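Local coordinates for SusD/RagB family nutrient-binding outer membrane lipoprotein (Bacteroides vulgatus, PDB 4F7A) that probably binds glycans, perhaps mucin O-glycans, at the outer membrane as a SusD-like lipoprotein with a TPR-like helical fold, at residues 111-122 / 161-172; 265-274 / 400-408. All blocks are in the same frame, centred on the assembly; numbering follows the deposited sequence.

Contact 1: residues 111-122 / 161-172; sequences KHFYGATLILKV and DLDKAVDALDTY
His112 carries its CG between the backbone N and the carbonyl carbon (chi1 59°), while Tyr172 swings its CG opposite the backbone N; together these torsions lay the two rings face to face. They form an offset stack, centroids 4.1 Å apart and planes only 11° from parallel, with CB of His112 also over the tyrosine face in a CH-pi contact. Phe113 CD1 covers the other face of the imidazole, and Tyr172 OH is held by the carbonyl of Lys178.

Further along, small residues let the backbones close in: CA of Gly115 lies 3.9 Å from CA of Ala165. A side chain at Gly115 would run into Leu169, which fits as a knob among His112, Gly115, Ala116 and Ile119. Branched Ile119 fills the next space, its CG1 3.6 Å from Ala165 CB and its CD1 against Leu169 CD1. At the far end a water joins Lys121 NZ to Asp161 OD1, whereas Tyr137 bonds OD2 and Thr101 bonds the lysine.

The axes approach to 7.7 Å at 155° between their directions: a close, nearly antiparallel helix pair, the kind of packing on which TPR-like helical folds such as SusD are built.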
loop_
_atom_site.group_PDB
_atom_site.type_symbol
_atom_site.label_atom_id
_atom_site.label_comp_id
_atom_site.label_asym_id
_atom_site.label_seq_id
_atom_site.Cartn_x
_atom_site.Cartn_y
_atom_site.Cartn_z
ATOM N N LYS A 111 -4.579 28.528 2.157
ATOM C CA LYS A 111 -4.323 27.822 0.906
ATOM C C LYS A 111 -3.435 26.606 1.111
ATOM O O LYS A 111 -3.621 25.579 0.432
ATOM C CB LYS A 111 -3.683 28.752 -0.112
ATOM C CG LYS A 111 -4.607 29.876 -0.566
ATOM C CD LYS A 111 -3.925 30.766 -1.607
ATOM C CE LYS A 111 -4.828 31.916 -2.025
ATOM N NZ LYS A 111 -4.840 33.010 -1.006
ATOM N N HIS A 112 -2.460 26.732 2.016
ATOM C CA HIS A 112 -1.607 25.611 2.392
ATOM C C HIS A 112 -2.373 24.457 3.053
ATOM O O HIS A 112 -2.121 23.285 2.731
ATOM C CB HIS A 112 -0.400 26.058 3.241
ATOM C CG HIS A 112 -0.743 26.749 4.530
ATOM N ND1 HIS A 112 -1.847 27.564 4.688
ATOM C CD2 HIS A 112 -0.063 26.812 5.703
ATOM C CE1 HIS A 112 -1.848 28.072 5.912
ATOM N NE2 HIS A 112 -0.782 27.626 6.552
ATOM N N PHE A 113 -3.305 24.771 3.953
ATOM C CA PHE A 113 -4.114 23.717 4.605
ATOM C C PHE A 113 -5.062 23.060 3.610
ATOM O O PHE A 113 -5.343 21.866 3.689
ATOM C CB PHE A 113 -4.946 24.295 5.754
ATOM C CG PHE A 113 -4.179 24.504 7.075
ATOM C CD1 PHE A 113 -2.800 24.741 7.100
ATOM C CD2 PHE A 113 -4.884 24.557 8.280
ATOM C CE1 PHE A 113 -2.143 24.983 8.292
ATOM C CE2 PHE A 113 -4.230 24.787 9.493
ATOM C CZ PHE A 113 -2.857 25.001 9.501
ATOM N N TYR A 114 -5.583 23.864 2.685
ATOM C CA TYR A 114 -6.401 23.362 1.562
ATOM C C TYR A 114 -5.601 22.377 0.717
ATOM O O TYR A 114 -6.024 21.239 0.504
ATOM C CB TYR A 114 -6.883 24.533 0.701
ATOM C CG TYR A 114 -7.618 24.116 -0.572
ATOM C CD1 TYR A 114 -8.703 23.233 -0.531
ATOM C CD2 TYR A 114 -7.242 24.619 -1.807
ATOM C CE1 TYR A 114 -9.385 22.863 -1.723
ATOM C CE2 TYR A 114 -7.905 24.256 -2.979
ATOM C CZ TYR A 114 -8.961 23.367 -2.932
ATOM O OH TYR A 114 -9.617 23.034 -4.103
ATOM N N GLY A 115 -4.415 22.782 0.287
ATOM C CA GLY A 115 -3.532 21.872 -0.451
ATOM C C GLY A 115 -3.245 20.564 0.277
ATOM O O GLY A 115 -3.369 19.482 -0.287
ATOM N N ALA A 116 -2.861 20.675 1.545
ATOM C CA ALA A 116 -2.570 19.503 2.360
ATOM C C ALA A 116 -3.788 18.576 2.516
ATOM O O ALA A 116 -3.654 17.361 2.473
ATOM C CB ALA A 116 -2.035 19.963 3.762
ATOM N N THR A 117 -4.958 19.154 2.721
ATOM C CA THR A 117 -6.189 18.395 2.825
ATOM C C THR A 117 -6.389 17.550 1.585
ATOM O O THR A 117 -6.689 16.365 1.688
ATOM C CB THR A 117 -7.427 19.301 2.983
ATOM O OG1 THR A 117 -7.377 19.958 4.234
ATOM C CG2 THR A 117 -8.727 18.477 2.903
ATOM N N LEU A 118 -6.233 18.166 0.414
ATOM C CA LEU A 118 -6.462 17.467 -0.853
ATOM C C LEU A 118 -5.503 16.305 -1.020
ATOM O O LEU A 118 -5.913 15.220 -1.428
ATOM C CB LEU A 118 -6.327 18.419 -2.041
ATOM C CG LEU A 118 -7.476 19.421 -2.143
ATOM C CD1 LEU A 118 -7.298 20.346 -3.350
ATOM C CD2 LEU A 118 -8.813 18.719 -2.217
ATOM N N ILE A 119 -4.230 16.540 -0.713
ATOM C CA ILE A 119 -3.211 15.481 -0.811
ATOM C C ILE A 119 -3.569 14.320 0.128
ATOM O O ILE A 119 -3.553 13.149 -0.258
ATOM C CB ILE A 119 -1.784 16.047 -0.536
ATOM C CG1 ILE A 119 -1.412 17.065 -1.632
ATOM C CG2 ILE A 119 -0.716 14.905 -0.520
ATOM C CD1 ILE A 119 -0.383 18.100 -1.220
ATOM N N LEU A 120 -3.890 14.630 1.373
ATOM C CA LEU A 120 -4.274 13.570 2.300
ATOM C C LEU A 120 -5.529 12.817 1.838
ATOM O O LEU A 120 -5.648 11.619 2.034
ATOM C CB LEU A 120 -4.497 14.148 3.694
ATOM C CG LEU A 120 -3.277 14.683 4.410
ATOM C CD1 LEU A 120 -3.736 15.394 5.711
ATOM C CD2 LEU A 120 -2.219 13.580 4.665
ATOM N N LYS A 121 -6.477 13.530 1.233
ATOM C CA LYS A 121 -7.724 12.916 0.780
ATOM C C LYS A 121 -7.453 11.906 -0.339
ATOM O O LYS A 121 -8.016 10.795 -0.359
ATOM C CB LYS A 121 -8.687 14.024 0.342
ATOM C CG LYS A 121 -10.070 13.547 -0.008
ATOM C CD LYS A 121 -11.072 14.697 -0.089
ATOM C CE LYS A 121 -10.833 15.611 -1.278
ATOM N NZ LYS A 121 -11.779 16.808 -1.337
ATOM N N VAL A 122 -6.549 12.264 -1.240
ATOM C CA VAL A 122 -6.144 11.363 -2.320
ATOM C C VAL A 122 -5.327 10.201 -1.764
ATOM O O VAL A 122 -5.525 9.046 -2.162
ATOM C CB VAL A 122 -5.324 12.084 -3.410
ATOM C CG1 VAL A 122 -4.775 11.072 -4.424
ATOM C CG2 VAL A 122 -6.153 13.137 -4.082
ATOM N N ASP A 161 -7.508 16.657 -8.127
ATOM C CA ASP A 161 -7.279 17.141 -6.757
ATOM C C ASP A 161 -5.803 17.417 -6.483
ATOM O O ASP A 161 -5.454 18.384 -5.812
ATOM C CB ASP A 161 -7.825 16.167 -5.713
ATOM C CG ASP A 161 -9.333 16.278 -5.523
ATOM O OD1 ASP A 161 -9.915 17.320 -5.892
ATOM O OD2 ASP A 161 -9.924 15.317 -4.991
ATOM N N LEU A 162 -4.920 16.573 -7.001
ATOM C CA LEU A 162 -3.509 16.835 -6.862
ATOM C C LEU A 162 -3.104 18.095 -7.619
ATOM O O LEU A 162 -2.252 18.845 -7.145
ATOM C CB LEU A 162 -2.666 15.619 -7.278
ATOM C CG LEU A 162 -2.789 14.412 -6.358
ATOM C CD1 LEU A 162 -1.928 13.231 -6.920
ATOM C CD2 LEU A 162 -2.419 14.711 -4.906
ATOM N N ASP A 163 -3.721 18.361 -8.764
ATOM C CA ASP A 163 -3.449 19.621 -9.483
ATOM C C ASP A 163 -3.865 20.817 -8.627
ATOM O O ASP A 163 -3.135 21.811 -8.516
ATOM C CB ASP A 163 -4.213 19.703 -10.810
ATOM C CG ASP A 163 -3.693 18.725 -11.864
ATOM O OD1 ASP A 163 -2.551 18.250 -11.752
ATOM O OD2 ASP A 163 -4.442 18.455 -12.819
ATOM N N LYS A 164 -5.064 20.737 -8.056
ATOM C CA LYS A 164 -5.565 21.834 -7.225
ATOM C C LYS A 164 -4.649 22.027 -6.014
ATOM O O LYS A 164 -4.320 23.163 -5.634
ATOM C CB LYS A 164 -6.990 21.544 -6.763
ATOM C CG LYS A 164 -8.040 21.717 -7.841
ATOM C CD LYS A 164 -9.374 21.166 -7.377
ATOM C CE LYS A 164 -10.456 21.509 -8.372
ATOM N NZ LYS A 164 -11.721 20.899 -7.912
ATOM N N ALA A 165 -4.215 20.910 -5.433
ATOM C CA ALA A 165 -3.334 20.957 -4.271
ATOM C C ALA A 165 -2.009 21.641 -4.561
ATOM O O ALA A 165 -1.604 22.515 -3.794
ATOM C CB ALA A 165 -3.069 19.541 -3.718
ATOM N N VAL A 166 -1.291 21.197 -5.600
ATOM C CA VAL A 166 0.035 21.762 -5.900
ATOM C C VAL A 166 -0.088 23.240 -6.322
ATOM O O VAL A 166 0.763 24.064 -5.975
ATOM C CB VAL A 166 0.878 20.926 -6.924
ATOM C CG1 VAL A 166 1.124 19.476 -6.406
ATOM C CG2 VAL A 166 0.273 20.885 -8.304
ATOM N N ASP A 167 -1.178 23.592 -6.998
ATOM C CA ASP A 167 -1.456 24.991 -7.340
ATOM C C ASP A 167 -1.626 25.833 -6.069
ATOM O O ASP A 167 -1.027 26.899 -5.927
ATOM C CB ASP A 167 -2.727 25.091 -8.188
ATOM C CG ASP A 167 -2.488 24.775 -9.656
ATOM O OD1 ASP A 167 -1.325 24.528 -10.040
ATOM O OD2 ASP A 167 -3.479 24.769 -10.419
ATOM N N ALA A 168 -2.461 25.352 -5.151
ATOM C CA ALA A 168 -2.748 26.074 -3.895
ATOM C C ALA A 168 -1.469 26.305 -3.065
ATOM O O ALA A 168 -1.221 27.411 -2.590
ATOM C CB ALA A 168 -3.790 25.318 -3.069
ATOM N N LEU A 169 -0.660 25.263 -2.916
ATOM C CA LEU A 169 0.568 25.360 -2.112
ATOM C C LEU A 169 1.609 26.242 -2.775
ATOM O O LEU A 169 2.292 27.020 -2.107
ATOM C CB LEU A 169 1.133 23.970 -1.819
ATOM C CG LEU A 169 0.369 23.196 -0.743
ATOM C CD1 LEU A 169 0.322 21.708 -1.034
ATOM C CD2 LEU A 169 0.907 23.457 0.650
ATOM N N ASP A 170 1.717 26.152 -4.099
ATOM C CA ASP A 170 2.621 27.037 -4.841
ATOM C C ASP A 170 2.157 28.503 -4.748
ATOM O O ASP A 170 2.958 29.410 -4.494
ATOM C CB ASP A 170 2.728 26.572 -6.290
ATOM C CG ASP A 170 3.582 27.489 -7.128
ATOM O OD1 ASP A 170 4.761 27.651 -6.789
ATOM O OD2 ASP A 170 3.063 28.051 -8.105
ATOM N N THR A 171 0.858 28.744 -4.919
ATOM C CA THR A 171 0.322 30.090 -4.694
ATOM C C THR A 171 0.588 30.600 -3.276
ATOM O O THR A 171 0.996 31.757 -3.081
ATOM C CB THR A 171 -1.170 30.153 -4.978
ATOM O OG1 THR A 171 -1.376 29.779 -6.330
ATOM C CG2 THR A 171 -1.716 31.585 -4.777
ATOM N N TYR A 172 0.358 29.745 -2.283
ATOM C CA TYR A 172 0.607 30.117 -0.893
ATOM C C TYR A 172 2.034 30.634 -0.754
ATOM O O TYR A 172 2.271 31.658 -0.113
ATOM C CB TYR A 172 0.395 28.900 0.019
ATOM C CG TYR A 172 0.925 29.037 1.429
ATOM C CD1 TYR A 172 0.161 29.624 2.431
ATOM C CD2 TYR A 172 2.181 28.537 1.764
ATOM C CE1 TYR A 172 0.642 29.732 3.737
ATOM C CE2 TYR A 172 2.671 28.638 3.057
ATOM C CZ TYR A 172 1.899 29.234 4.037
ATOM O OH TYR A 172 2.402 29.326 5.308
HETATM O O HOH W 1 -11.488 18.268 -3.817
#

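Contact 2: residues 265-274 / 400-408; sequences ATIASVLNGY and MKALITTTP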
loop_
_atom_site.group_PDB
_atom_site.type_symbol
_atom_site.label_atom_id
_atom_site.label_comp_id
_atom_site.label_asym_id
_atom_site.label_seq_id
_atom_site.Cartn_x
_atom_site.Cartn_y
_atom_site.Cartn_z
ATOM N N ALA A 265 5.410 -16.804 3.389
ATOM C CA ALA A 265 6.281 -17.686 2.586
ATOM C C ALA A 265 6.993 -17.013 1.399
ATOM O O ALA A 265 8.156 -17.325 1.122
ATOM C CB ALA A 265 5.491 -18.929 2.082
ATOM N N THR A 266 6.339 -16.094 0.702
ATOM C CA THR A 266 6.963 -15.471 -0.464
ATOM C C THR A 266 8.098 -14.556 -0.060
ATOM O O THR A 266 9.131 -14.604 -0.670
ATOM C CB THR A 266 5.974 -14.698 -1.398
ATOM O OG1 THR A 266 4.866 -15.550 -1.765
ATOM C CG2 THR A 266 6.684 -14.270 -2.670
ATOM N N ILE A 267 7.912 -13.749 0.982
ATOM C CA ILE A 267 8.973 -12.854 1.427
ATOM C C ILE A 267 10.131 -13.664 2.044
ATOM O O ILE A 267 11.293 -13.295 1.857
ATOM C CB ILE A 267 8.431 -11.688 2.300
ATOM C CG1 ILE A 267 9.482 -10.561 2.383
ATOM C CG2 ILE A 267 7.997 -12.147 3.714
ATOM C CD1 ILE A 267 8.896 -9.190 2.850
ATOM N N ALA A 268 9.857 -14.820 2.664
ATOM C CA ALA A 268 10.948 -15.716 3.117
ATOM C C ALA A 268 11.729 -16.280 1.914
ATOM O O ALA A 268 12.943 -16.284 1.918
ATOM C CB ALA A 268 10.425 -16.849 3.966
ATOM N N SER A 269 11.018 -16.701 0.873
ATOM C CA SER A 269 11.661 -17.177 -0.353
ATOM C C SER A 269 12.601 -16.132 -0.967
ATOM O O SER A 269 13.748 -16.440 -1.292
ATOM C CB SER A 269 10.614 -17.593 -1.388
ATOM O OG SER A 269 11.234 -17.859 -2.625
ATOM N N VAL A 270 12.089 -14.907 -1.114
ATOM C CA VAL A 270 12.830 -13.827 -1.719
ATOM C C VAL A 270 14.022 -13.391 -0.860
ATOM O O VAL A 270 15.145 -13.324 -1.338
ATOM C CB VAL A 270 11.885 -12.621 -2.061
ATOM C CG1 VAL A 270 12.679 -11.411 -2.457
ATOM C CG2 VAL A 270 10.887 -13.028 -3.151
ATOM N N LEU A 271 13.783 -13.073 0.400
ATOM C CA LEU A 271 14.832 -12.516 1.210
ATOM C C LEU A 271 15.921 -13.552 1.531
ATOM O O LEU A 271 17.109 -13.211 1.563
ATOM C CB LEU A 271 14.240 -11.878 2.462
ATOM C CG LEU A 271 13.326 -10.653 2.276
ATOM C CD1 LEU A 271 12.814 -10.129 3.657
ATOM C CD2 LEU A 271 13.999 -9.539 1.527
ATOM N N ASN A 272 15.539 -14.816 1.731
ATOM C CA ASN A 272 16.549 -15.869 1.926
ATOM C C ASN A 272 17.376 -16.078 0.656
ATOM O O ASN A 272 18.598 -16.134 0.709
ATOM C CB ASN A 272 15.928 -17.219 2.304
ATOM C CG ASN A 272 15.542 -17.299 3.773
ATOM O OD1 ASN A 272 16.347 -16.972 4.637
ATOM N ND2 ASN A 272 14.331 -17.803 4.058
ATOM N N GLY A 273 16.719 -16.232 -0.479
ATOM C CA GLY A 273 17.455 -16.527 -1.716
ATOM C C GLY A 273 18.365 -15.393 -2.177
ATOM O O GLY A 273 19.446 -15.632 -2.704
ATOM N N TYR A 274 17.927 -14.160 -1.965
ATOM C CA TYR A 274 18.740 -12.982 -2.282
ATOM C C TYR A 274 19.817 -12.682 -1.224
ATOM O O TYR A 274 20.603 -11.750 -1.383
ATOM C CB TYR A 274 17.833 -11.764 -2.442
ATOM C CG TYR A 274 16.969 -11.692 -3.688
ATOM C CD1 TYR A 274 17.144 -12.565 -4.760
ATOM C CD2 TYR A 274 15.990 -10.714 -3.809
ATOM C CE1 TYR A 274 16.355 -12.471 -5.890
ATOM C CE2 TYR A 274 15.197 -10.610 -4.926
ATOM C CZ TYR A 274 15.405 -11.486 -5.988
ATOM O OH TYR A 274 14.662 -11.379 -7.123
HETATM N N MSE A 400 6.475 -25.942 -1.895
HETATM C CA MSE A 400 6.210 -25.193 -3.135
HETATM C C MSE A 400 7.537 -24.736 -3.748
HETATM O O MSE A 400 8.377 -24.078 -3.085
HETATM C CB MSE A 400 5.306 -23.972 -2.870
HETATM C CG MSE A 400 3.980 -24.281 -2.213
HETATM SE SE MSE A 400 2.906 -22.688 -1.925
HETATM C CE MSE A 400 4.046 -21.780 -0.604
ATOM N N LYS A 401 7.704 -25.042 -5.031
ATOM C CA LYS A 401 8.850 -24.591 -5.783
ATOM C C LYS A 401 8.800 -23.066 -5.948
ATOM O O LYS A 401 7.733 -22.489 -6.245
ATOM C CB LYS A 401 8.852 -25.270 -7.162
ATOM C CG LYS A 401 10.109 -25.066 -7.956
ATOM C CD LYS A 401 11.208 -25.986 -7.434
ATOM C CE LYS A 401 12.536 -25.782 -8.148
ATOM N NZ LYS A 401 13.184 -24.487 -7.770
ATOM N N ALA A 402 9.942 -22.402 -5.772
ATOM C CA ALA A 402 9.998 -20.929 -5.909
ATOM C C ALA A 402 9.506 -20.517 -7.276
ATOM O O ALA A 402 9.974 -21.022 -8.317
ATOM C CB ALA A 402 11.415 -20.380 -5.689
ATOM N N LEU A 403 8.544 -19.616 -7.288
ATOM C CA LEU A 403 8.051 -19.087 -8.554
ATOM C C LEU A 403 8.938 -17.981 -9.125
ATOM O O LEU A 403 8.958 -17.761 -10.333
ATOM C CB LEU A 403 6.649 -18.545 -8.387
ATOM C CG LEU A 403 5.558 -19.500 -7.918
ATOM C CD1 LEU A 403 4.223 -18.753 -7.988
ATOM C CD2 LEU A 403 5.521 -20.799 -8.760
ATOM N N ILE A 404 9.652 -17.274 -8.251
ATOM C CA ILE A 404 10.510 -16.155 -8.668
ATOM C C ILE A 404 11.909 -16.691 -8.949
ATOM O O ILE A 404 12.513 -17.318 -8.082
ATOM C CB ILE A 404 10.563 -15.062 -7.590
ATOM C CG1 ILE A 404 9.140 -14.592 -7.204
ATOM C CG2 ILE A 404 11.401 -13.898 -8.100
ATOM C CD1 ILE A 404 8.992 -13.826 -5.831
ATOM N N THR A 405 12.394 -16.478 -10.170
ATOM C CA THR A 405 13.716 -16.903 -10.564
ATOM C C THR A 405 14.672 -15.731 -10.888
ATOM O O THR A 405 15.865 -15.943 -11.087
ATOM C CB THR A 405 13.645 -17.846 -11.773
ATOM O OG1 THR A 405 13.014 -17.155 -12.866
ATOM C CG2 THR A 405 12.850 -19.126 -11.393
ATOM N N THR A 406 14.175 -14.501 -10.890
ATOM C CA THR A 406 15.020 -13.370 -11.261
ATOM C C THR A 406 15.933 -12.980 -10.102
ATOM O O THR A 406 15.549 -13.088 -8.955
ATOM C CB THR A 406 14.178 -12.182 -11.794
ATOM O OG1 THR A 406 15.037 -11.301 -12.507
ATOM C CG2 THR A 406 13.444 -11.443 -10.670
ATOM N N THR A 407 17.136 -12.515 -10.422
ATOM C CA THR A 407 18.158 -12.126 -9.427
ATOM C C THR A 407 18.038 -10.635 -9.100
ATOM O O THR A 407 17.285 -9.902 -9.776
ATOM C CB THR A 407 19.557 -12.361 -9.991
ATOM O OG1 THR A 407 19.756 -11.497 -11.114
ATOM C CG2 THR A 407 19.758 -13.841 -10.449
ATOM N N PRO A 408 18.805 -10.156 -8.110
ATOM C CA PRO A 408 18.801 -8.712 -7.909
ATOM C C PRO A 408 19.578 -7.915 -8.945
ATOM O O PRO A 408 19.456 -6.705 -8.986
ATOM C CB PRO A 408 19.466 -8.568 -6.539
ATOM C CG PRO A 408 19.245 -9.936 -5.870
ATOM C CD PRO A 408 19.539 -10.830 -7.019
HETATM O O HOH W 2 9.690 -17.498 -5.148
HETATM O O HOH W 3 15.077 -8.513 -7.731
#
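Tyr274, Ile404 and Pro408 bury the most surface where the loop 400-408 runs past the helix 265-273. Tyr274 stands just beyond the last helical turn and uses both parts of its side chain. CG of Pro408 lies over one face of the ring, 3.6 Å from its centroid and 16° off the normal, a CH-pi contact in which the compact, puckered proline ring presents a methylene to the flat phenol. Thr406 O lies at the ring's edge, near its plane, and accepts from Tyr274 OH at 2.7 Å. The donor stands above that carbonyl plane, 44° out of it, so the bond is short but does not follow a lone pair. The hydroxyl in turn accepts from a water 3.0 Å from Tyr274 OH, and the same water makes a weak bond to Thr407 O. A phenylalanine here would keep the ring over Pro408 but would probably leave the Thr406 carbonyl without its phenol donor and deprive the water of its stronger acceptor.

Ile404 supplies the apolar centre. Its CG1 lies opposite the carbonyl carbon (chi1 -54°), and the long branch reaches the helix so that CD1 meets Val270 CG2 at 3.4 Å, a close approach for two methyl carbons. The same methyl touches Thr266 CG2 at 3.9 Å; beta-branched residues give the helix a surface of methyls for it. Beside them a second water links the loop to the helix, accepting from Ile404 N and donating to Ser269 OG, which also bonds Thr387 O.

Helix 416-431 touches both partners: Ile429 packs on Val270 and Leu271, Gln426 touches Tyr274, and Glu418 and Lys422 bind Thr406 OG1. The short helix 265-273 is thus packed against both helix 416-431 and the irregular chain that leads into it.

In the fold
The two contacts lie on opposite sides of the chain's centre, their centres about 41 Å apart, and share no helix or loop. Contact 1 joins two long helices over 789 Å², more than twice the 350 Å² of contact 2; its middle is buried, with Lys164 exposed at the border. In contact 2 the touching residues are mostly buried, but the loop also carries exposed ones. Small residues, a knob and stacked rings serve contact 1, which has no direct hydrogen bond between its segments. Each has bridging water, between charged side chains in contact 1 and to loop backbone in contact 2, where a side-chain hydroxyl also meets a carbonyl. Helix 193-210 backs contact 1; helix 416-431 borders contact 2.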